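Local coordinates for protein predicted ATPase involved in replication control, Cdc46/Mcm family (Methanopyrus kandleri AV19, PDB 3F8T) that probably binds ATP and single-stranded DNA as a homolog of the MCM replicative helicases, within a family generally assigned DNA helicase activity, at residues L76-L81 with P94-R99; V37-F42 with V55-R60. The protein carries 2 engineered substitutions. All blocks are in the same frame, centred on the assembly; numbering follows the deposited sequence.

Contact 1. Residues L76-L81 with P94-R99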
ATOM      1  N   LEU A  76      17.873  30.250   0.146  1.00 23.31           N
ATOM      2  CA  LEU A  76      18.054  31.712   0.046  1.00 24.02           C
ATOM      3  C   LEU A  76      16.768  32.467  -0.262  1.00 23.46           C
ATOM      4  O   LEU A  76      16.523  33.538   0.293  1.00 23.58           O
ATOM      5  CB  LEU A  76      19.064  32.059  -1.059  1.00 23.70           C
ATOM      6  CG  LEU A  76      20.487  31.523  -0.954  1.00 26.33           C
ATOM      7  CD1 LEU A  76      21.290  32.000  -2.154  1.00 26.35           C
ATOM      8  CD2 LEU A  76      21.127  31.986   0.349  1.00 27.51           C
ATOM      9  N   VAL A  77      15.962  31.900  -1.162  1.00 23.24           N
ATOM     10  CA  VAL A  77      14.740  32.558  -1.653  1.00 23.12           C
ATOM     11  C   VAL A  77      13.624  32.564  -0.620  1.00 23.12           C
ATOM     12  O   VAL A  77      13.004  33.595  -0.367  1.00 23.32           O
ATOM     13  CB  VAL A  77      14.270  31.926  -2.972  1.00 23.31           C
ATOM     14  CG1 VAL A  77      12.912  32.519  -3.441  1.00 23.17           C
ATOM     15  CG2 VAL A  77      15.353  32.100  -4.025  1.00 23.09           C
ATOM     16  N   GLU A  78      13.381  31.414  -0.005  1.00 23.41           N
ATOM     17  CA  GLU A  78      12.291  31.304   0.957  1.00 24.38           C
ATOM     18  C   GLU A  78      12.319  32.366   2.090  1.00 24.30           C
ATOM     19  O   GLU A  78      11.301  32.987   2.347  1.00 23.63           O
ATOM     20  CB  GLU A  78      12.198  29.865   1.491  1.00 25.03           C
ATOM     21  CG  GLU A  78      10.878  29.523   2.167  1.00 29.17           C
ATOM     22  CD  GLU A  78      10.911  29.789   3.654  1.00 33.85           C
ATOM     23  OE1 GLU A  78      11.980  30.192   4.158  1.00 35.03           O
ATOM     24  OE2 GLU A  78       9.868  29.600   4.322  1.00 37.68           O
ATOM     25  N   PRO A  79      13.462  32.547   2.807  1.00 24.85           N
ATOM     26  CA  PRO A  79      13.447  33.624   3.822  1.00 25.09           C
ATOM     27  C   PRO A  79      13.311  35.039   3.249  1.00 24.86           C
ATOM     28  O   PRO A  79      12.767  35.929   3.930  1.00 24.95           O
ATOM     29  CB  PRO A  79      14.794  33.458   4.544  1.00 25.16           C
ATOM     30  CG  PRO A  79      15.642  32.724   3.611  1.00 26.26           C
ATOM     31  CD  PRO A  79      14.732  31.808   2.832  1.00 25.01           C
ATOM     32  N   ALA A  80      13.793  35.253   2.023  1.00 24.14           N
ATOM     33  CA  ALA A  80      13.615  36.559   1.353  1.00 24.52           C
ATOM     34  C   ALA A  80      12.133  36.844   1.148  1.00 24.72           C
ATOM     35  O   ALA A  80      11.648  37.941   1.433  1.00 24.96           O
ATOM     36  CB  ALA A  80      14.337  36.583   0.017  1.00 23.99           C
ATOM     37  N   LEU A  81      11.420  35.840   0.646  1.00 25.22           N
ATOM     38  CA  LEU A  81       9.978  35.934   0.452  1.00 26.58           C
ATOM     39  C   LEU A  81       9.252  36.126   1.777  1.00 27.40           C
ATOM     40  O   LEU A  81       8.391  36.982   1.882  1.00 28.13           O
ATOM     41  CB  LEU A  81       9.457  34.713  -0.323  1.00 26.35           C
ATOM     42  CG  LEU A  81      10.045  34.545  -1.731  1.00 26.97           C
ATOM     43  CD1 LEU A  81       9.415  33.366  -2.470  1.00 28.66           C
ATOM     44  CD2 LEU A  81       9.899  35.842  -2.552  1.00 28.62           C
ATOM     45  N   PRO A  94       4.658  34.432   8.830  1.00 49.89           N
ATOM     46  CA  PRO A  94       4.885  34.483   7.387  1.00 48.14           C
ATOM     47  C   PRO A  94       5.071  33.072   6.850  1.00 46.49           C
ATOM     48  O   PRO A  94       5.968  32.355   7.297  1.00 46.14           O
ATOM     49  CB  PRO A  94       6.188  35.294   7.254  1.00 48.23           C
ATOM     50  CG  PRO A  94       6.519  35.787   8.643  1.00 49.07           C
ATOM     51  CD  PRO A  94       5.861  34.831   9.580  1.00 49.82           C
ATOM     52  N   ARG A  95       4.208  32.664   5.929  1.00 44.33           N
ATOM     53  CA  ARG A  95       4.329  31.342   5.338  1.00 42.64           C
ATOM     54  C   ARG A  95       4.412  31.446   3.827  1.00 40.82           C
ATOM     55  O   ARG A  95       3.684  32.219   3.199  1.00 39.85           O
ATOM     56  CB  ARG A  95       3.174  30.434   5.768  1.00 42.94           C
ATOM     57  CG  ARG A  95       2.952  30.403   7.279  1.00 44.70           C
ATOM     58  CD  ARG A  95       2.640  28.994   7.810  1.00 48.07           C
ATOM     59  NE  ARG A  95       1.467  28.334   7.221  1.00 49.96           N
ATOM     60  CZ  ARG A  95       0.285  28.898   6.964  1.00 51.04           C
ATOM     61  NH1 ARG A  95       0.056  30.175   7.244  1.00 50.85           N
ATOM     62  NH2 ARG A  95      -0.683  28.167   6.427  1.00 51.92           N
ATOM     63  N   VAL A  96       5.330  30.670   3.262  1.00 38.96           N
ATOM     64  CA  VAL A  96       5.580  30.665   1.830  1.00 37.42           C
ATOM     65  C   VAL A  96       5.459  29.241   1.304  1.00 36.40           C
ATOM     66  O   VAL A  96       5.945  28.289   1.921  1.00 36.03           O
ATOM     67  CB  VAL A  96       6.978  31.273   1.492  1.00 37.63           C
ATOM     68  CG1 VAL A  96       7.356  31.014   0.038  1.00 36.90           C
ATOM     69  CG2 VAL A  96       6.988  32.776   1.784  1.00 37.34           C
ATOM     70  N   ARG A  97       4.785  29.102   0.169  1.00 35.14           N
ATOM     71  CA  ARG A  97       4.640  27.811  -0.476  1.00 34.32           C
ATOM     72  C   ARG A  97       5.131  27.933  -1.908  1.00 33.05           C
ATOM     73  O   ARG A  97       5.027  29.000  -2.525  1.00 33.15           O
ATOM     74  CB  ARG A  97       3.178  27.355  -0.456  1.00 34.33           C
ATOM     75  CG  ARG A  97       2.578  27.141   0.952  1.00 36.71           C
ATOM     76  CD  ARG A  97       3.186  25.933   1.687  1.00 38.98           C
ATOM     77  NE  ARG A  97       2.551  25.703   2.985  1.00 40.70           N
ATOM     78  CZ  ARG A  97       3.102  25.990   4.165  1.00 41.85           C
ATOM     79  NH1 ARG A  97       4.317  26.517   4.236  1.00 40.82           N
ATOM     80  NH2 ARG A  97       2.433  25.737   5.285  1.00 42.55           N
ATOM     81  N   PHE A  98       5.671  26.843  -2.428  1.00 31.81           N
ATOM     82  CA  PHE A  98       6.063  26.796  -3.820  1.00 31.20           C
ATOM     83  C   PHE A  98       5.214  25.750  -4.530  1.00 31.62           C
ATOM     84  O   PHE A  98       4.943  24.673  -3.983  1.00 31.35           O
ATOM     85  CB  PHE A  98       7.552  26.462  -3.965  1.00 30.89           C
ATOM     86  CG  PHE A  98       8.478  27.435  -3.277  1.00 29.83           C
ATOM     87  CD1 PHE A  98       8.800  27.278  -1.925  1.00 29.65           C
ATOM     88  CD2 PHE A  98       9.060  28.487  -3.987  1.00 30.39           C
ATOM     89  CE1 PHE A  98       9.677  28.169  -1.281  1.00 27.63           C
ATOM     90  CE2 PHE A  98       9.941  29.383  -3.356  1.00 30.59           C
ATOM     91  CZ  PHE A  98      10.242  29.224  -2.002  1.00 29.85           C
ATOM     92  N   ARG A  99       4.801  26.076  -5.751  1.00 31.64           N
ATOM     93  CA  ARG A  99       4.092  25.137  -6.607  1.00 31.88           C
ATOM     94  C   ARG A  99       4.867  25.011  -7.908  1.00 31.32           C
ATOM     95  O   ARG A  99       5.673  25.891  -8.254  1.00 30.66           O
ATOM     96  CB  ARG A  99       2.662  25.629  -6.886  1.00 32.29           C
ATOM     97  CG  ARG A  99       1.860  26.036  -5.639  1.00 35.78           C
ATOM     98  CD  ARG A  99       1.482  24.825  -4.774  1.00 41.32           C
ATOM     99  NE  ARG A  99       1.283  25.159  -3.357  1.00 43.52           N
ATOM    100  CZ  ARG A  99       0.135  25.575  -2.815  1.00 45.43           C
ATOM    101  NH1 ARG A  99      -0.952  25.732  -3.563  1.00 45.87           N
ATOM    102  NH2 ARG A  99       0.073  25.847  -1.511  1.00 44.25           N
TER
HETATM  103  O   HOH W   1       7.098  29.098   4.380  1.00 36.27           O

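Contact 2. Residues V37-F42 with V55-R60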
ATOM      1  N   VAL A  37       7.904  38.576  -7.696  1.00 24.65           N
ATOM      2  CA  VAL A  37       6.809  39.429  -7.254  1.00 26.30           C
ATOM      3  C   VAL A  37       5.841  39.803  -8.387  1.00 26.44           C
ATOM      4  O   VAL A  37       4.674  40.108  -8.138  1.00 26.60           O
ATOM      5  CB  VAL A  37       7.372  40.686  -6.535  1.00 26.57           C
ATOM      6  CG1 VAL A  37       6.299  41.699  -6.283  1.00 29.32           C
ATOM      7  CG2 VAL A  37       8.021  40.260  -5.225  1.00 26.71           C
ATOM      8  N   ARG A  38       6.326  39.766  -9.625  1.00 26.20           N
ATOM      9  CA  ARG A  38       5.487  40.039 -10.790  1.00 27.00           C
ATOM     10  C   ARG A  38       4.517  38.904 -11.137  1.00 27.05           C
ATOM     11  O   ARG A  38       3.569  39.115 -11.898  1.00 27.34           O
ATOM     12  CB  ARG A  38       6.353  40.341 -12.017  1.00 27.14           C
ATOM     13  CG  ARG A  38       6.979  41.721 -12.087  1.00 29.33           C
ATOM     14  CD  ARG A  38       7.847  41.730 -13.332  1.00 31.07           C
ATOM     15  NE  ARG A  38       8.648  42.934 -13.554  1.00 34.84           N
ATOM     16  CZ  ARG A  38       9.789  42.933 -14.249  1.00 36.26           C
ATOM     17  NH1 ARG A  38      10.265  41.799 -14.747  1.00 36.06           N
ATOM     18  NH2 ARG A  38      10.478  44.054 -14.426  1.00 37.21           N
ATOM     19  N   THR A  39       4.757  37.703 -10.605  1.00 27.12           N
ATOM     20  CA  THR A  39       3.928  36.546 -10.933  1.00 27.11           C
ATOM     21  C   THR A  39       2.503  36.706 -10.407  1.00 28.04           C
ATOM     22  O   THR A  39       2.285  37.331  -9.355  1.00 27.99           O
ATOM     23  CB  THR A  39       4.520  35.215 -10.398  1.00 27.06           C
ATOM     24  OG1 THR A  39       4.639  35.271  -8.975  1.00 24.62           O
ATOM     25  CG2 THR A  39       5.887  34.929 -11.017  1.00 26.13           C
ATOM     26  N   GLU A  40       1.538  36.139 -11.133  1.00 28.99           N
ATOM     27  CA  GLU A  40       0.133  36.201 -10.708  1.00 30.75           C
ATOM     28  C   GLU A  40      -0.068  35.488  -9.377  1.00 30.74           C
ATOM     29  O   GLU A  40      -0.712  36.036  -8.486  1.00 31.31           O
ATOM     30  CB  GLU A  40      -0.823  35.636 -11.767  1.00 31.50           C
ATOM     31  CG  GLU A  40      -2.147  36.403 -11.826  1.00 35.51           C
ATOM     32  CD  GLU A  40      -3.313  35.574 -12.358  1.00 41.35           C
ATOM     33  OE1 GLU A  40      -3.093  34.694 -13.231  1.00 44.40           O
ATOM     34  OE2 GLU A  40      -4.460  35.801 -11.894  1.00 42.87           O
ATOM     35  N   SER A  41       0.515  34.293  -9.241  1.00 31.02           N
ATOM     36  CA  SER A  41       0.447  33.490  -8.002  1.00 31.03           C
ATOM     37  C   SER A  41       0.829  34.324  -6.790  1.00 30.90           C
ATOM     38  O   SER A  41       0.112  34.356  -5.784  1.00 30.58           O
ATOM     39  CB  SER A  41       1.375  32.267  -8.087  1.00 30.67           C
ATOM     40  OG  SER A  41       2.719  32.630  -8.436  1.00 31.78           O
ATOM     41  N   PHE A  42       1.956  35.015  -6.911  1.00 30.37           N
ATOM     42  CA  PHE A  42       2.495  35.801  -5.819  1.00 30.79           C
ATOM     43  C   PHE A  42       1.635  37.001  -5.468  1.00 31.52           C
ATOM     44  O   PHE A  42       1.330  37.201  -4.293  1.00 29.98           O
ATOM     45  CB  PHE A  42       3.921  36.269  -6.116  1.00 30.20           C
ATOM     46  CG  PHE A  42       4.624  36.812  -4.917  1.00 30.39           C
ATOM     47  CD1 PHE A  42       5.354  35.970  -4.090  1.00 30.81           C
ATOM     48  CD2 PHE A  42       4.543  38.155  -4.601  1.00 30.77           C
ATOM     49  CE1 PHE A  42       6.010  36.464  -2.970  1.00 31.61           C
ATOM     50  CE2 PHE A  42       5.192  38.657  -3.482  1.00 32.45           C
ATOM     51  CZ  PHE A  42       5.919  37.806  -2.666  1.00 30.91           C
ATOM     52  N   VAL A  55       1.744  32.833   1.223  1.00 32.94           N
ATOM     53  CA  VAL A  55       2.063  33.438  -0.054  1.00 31.46           C
ATOM     54  C   VAL A  55       2.586  32.309  -0.940  1.00 30.80           C
ATOM     55  O   VAL A  55       3.324  31.442  -0.478  1.00 30.78           O
ATOM     56  CB  VAL A  55       3.063  34.597   0.106  1.00 31.84           C
ATOM     57  CG1 VAL A  55       3.274  35.301  -1.204  1.00 31.11           C
ATOM     58  CG2 VAL A  55       2.521  35.591   1.130  1.00 32.78           C
ATOM     59  N   VAL A  56       2.165  32.299  -2.199  1.00 29.66           N
ATOM     60  CA  VAL A  56       2.434  31.171  -3.086  1.00 28.79           C
ATOM     61  C   VAL A  56       3.232  31.622  -4.299  1.00 27.18           C
ATOM     62  O   VAL A  56       2.881  32.604  -4.954  1.00 27.64           O
ATOM     63  CB  VAL A  56       1.102  30.486  -3.546  1.00 29.25           C
ATOM     64  CG1 VAL A  56       1.320  29.614  -4.766  1.00 30.04           C
ATOM     65  CG2 VAL A  56       0.506  29.648  -2.417  1.00 30.63           C
ATOM     66  N   LEU A  57       4.321  30.913  -4.584  1.00 25.05           N
ATOM     67  CA  LEU A  57       5.052  31.120  -5.828  1.00 23.73           C
ATOM     68  C   LEU A  57       4.893  29.897  -6.709  1.00 22.79           C
ATOM     69  O   LEU A  57       5.367  28.829  -6.369  1.00 22.19           O
ATOM     70  CB  LEU A  57       6.545  31.408  -5.583  1.00 23.42           C
ATOM     71  CG  LEU A  57       7.475  31.455  -6.819  1.00 23.97           C
ATOM     72  CD1 LEU A  57       7.044  32.506  -7.861  1.00 21.10           C
ATOM     73  CD2 LEU A  57       8.908  31.709  -6.391  1.00 22.98           C
ATOM     74  N   ASP A  58       4.214  30.074  -7.841  1.00 22.75           N
ATOM     75  CA  ASP A  58       4.091  29.016  -8.829  1.00 22.55           C
ATOM     76  C   ASP A  58       5.217  29.193  -9.835  1.00 22.73           C
ATOM     77  O   ASP A  58       5.210  30.135 -10.653  1.00 22.09           O
ATOM     78  CB  ASP A  58       2.721  29.039  -9.517  1.00 23.14           C
ATOM     79  CG  ASP A  58       2.477  27.797 -10.359  1.00 24.62           C
ATOM     80  OD1 ASP A  58       3.415  27.369 -11.048  1.00 25.43           O
ATOM     81  OD2 ASP A  58       1.354  27.244 -10.343  1.00 26.23           O
ATOM     82  N   LEU A  59       6.187  28.284  -9.752  1.00 22.84           N
ATOM     83  CA  LEU A  59       7.407  28.334 -10.551  1.00 22.80           C
ATOM     84  C   LEU A  59       7.194  28.227 -12.056  1.00 23.23           C
ATOM     85  O   LEU A  59       8.053  28.643 -12.837  1.00 23.14           O
ATOM     86  CB  LEU A  59       8.373  27.239 -10.077  1.00 22.62           C
ATOM     87  CG  LEU A  59       8.887  27.443  -8.645  1.00 22.45           C
ATOM     88  CD1 LEU A  59       9.679  26.224  -8.165  1.00 24.04           C
ATOM     89  CD2 LEU A  59       9.730  28.722  -8.555  1.00 21.94           C
ATOM     90  N   ARG A  60       6.055  27.677 -12.473  1.00 23.99           N
ATOM     91  CA  ARG A  60       5.740  27.582 -13.909  1.00 24.58           C
ATOM     92  C   ARG A  60       5.442  28.953 -14.488  1.00 24.73           C
ATOM     93  O   ARG A  60       5.399  29.115 -15.717  1.00 24.19           O
ATOM     94  CB  ARG A  60       4.500  26.731 -14.140  1.00 24.92           C
ATOM     95  CG  ARG A  60       4.553  25.345 -13.625  1.00 27.03           C
ATOM     96  CD  ARG A  60       3.207  25.142 -12.943  1.00 30.75           C
ATOM     97  NE  ARG A  60       2.897  23.774 -12.653  1.00 33.23           N
ATOM     98  CZ  ARG A  60       2.117  23.388 -11.650  1.00 32.77           C
ATOM     99  NH1 ARG A  60       1.584  24.272 -10.802  1.00 32.44           N
ATOM    100  NH2 ARG A  60       1.897  22.103 -11.490  1.00 33.23           N
TER

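Contact 1. Residues L76-L81 with P94-R99
V96, F98 and E78 carry most of this buried contact between helix 74-88 and strand 96-99, with L81 close behind in buried area. V96 sets both methyls against L81, the two side chains crossing at about a right angle: CG2 lies 3.8 Å from L81 CB, and CG1 meets the L81 CD1 methyl at 4.0 Å. F98 reaches the helix with the far rim of its ring. The stem of E78 comes up at that rim, near the ring plane, its CG 3.9 Å from F98 CE1, and V77 CG1 also sits at the edge, while L81 CD1 approaches CE2 obliquely. E78 is used twice: its CB and CG serve as hydrocarbon, and because CG stands anti to the backbone N (chi1 -163°) with a bend at chi2, the carboxylate is carried on toward the strand backbone. There E78 OE2 accepts from water 1 at 2.8 Å, and that same water takes the N-H of V96 at 2.6 Å, so one water joins a buried acid to the peptide N-H at the start of the strand. The other oxygen, OE1, is in a salt bridge with R82, which would probably favour the charged form. The helix is kinked at P79, whose nitrogen has no hydrogen to give. Helix and strand segments run at 131°, their axes 9.1 Å apart. Helix 30-37 lies against helix 74-88, I36 touching V77 and L81, while strand 55-58 runs parallel beside 96-99 and brings L57 against F98.

Contact 2. Residues V37-F42 with V55-R60
S41 and D58 make the polar link here: the backbone N-H of D58 points almost straight at S41 OG, 3.0 Å away with an angle of 174°. The serine hydroxyl is placed for this by a chi1 of 53°, which sets OG between the backbone N and the carbonyl carbon. E61 OE1 is hydrogen-bonded to the same OG, so a residue from the turn after the strand also holds this hydroxyl. T39 takes the N-cap of helix 40-47, its OG1 receiving the N-H of F42 in a weak bond of 3.4 Å and also hydrogen-bonding to I36 O at the end of the preceding helix. L57 brings its CD1 methyl alongside T39, the side chains crossing at about a right angle, 3.8 Å from T39 OG1. F42 has CG anti to its own nitrogen (chi1 -167°), which turns the ring toward the start of the strand; V55 CG1 lies over one face, offset toward the rim, in a CH-pi contact 3.8 Å from the ring centroid. Nearer the backbone, F42 CA closes on V56 O at 3.3 Å as a CA-H...O contact. D58 touches S41 with its CB, while its carboxylate turns back on its own chain: OD1 accepts R60 N in an Asx turn, and OD2 pairs with R60 NH1 in a salt bridge of 3.0 Å. With the carboxylate gone, as in an alanine at this position, the R60 guanidinium and N-H would probably lose their mate and the turn become less firmly held. The chemistry is thus divided: apolar groups pack F42 against the strand's start, the S41 hydroxyl ties the helix's first turn to the D58 N-H, T39 caps that turn weakly, and the carboxylate holds the turn after the strand.

Overall arrangement
Past helix 30-37 the chain turns at the cap of helix 40-47, and contact 2 closes the loop formed by the rest of that helix and the link to strand 55-58. Helices 64-72 and 74-88 follow; contact 1 closes the loop formed by the rest of helix 74-88 and the link to strand 96-99. The two closures come in series, neither nested nor crossed, and their centres lie about 10 Å apart. Their second segments are parallel neighbours, with R97 N 2.8 Å from V55 O in a probable hydrogen bond, so the strand-helices-strand path is a beta-alpha-beta crossover. F42 of contact 2 also touches L81 of contact 1, tying both helices and the two-stranded sheet into one compact N-terminal unit.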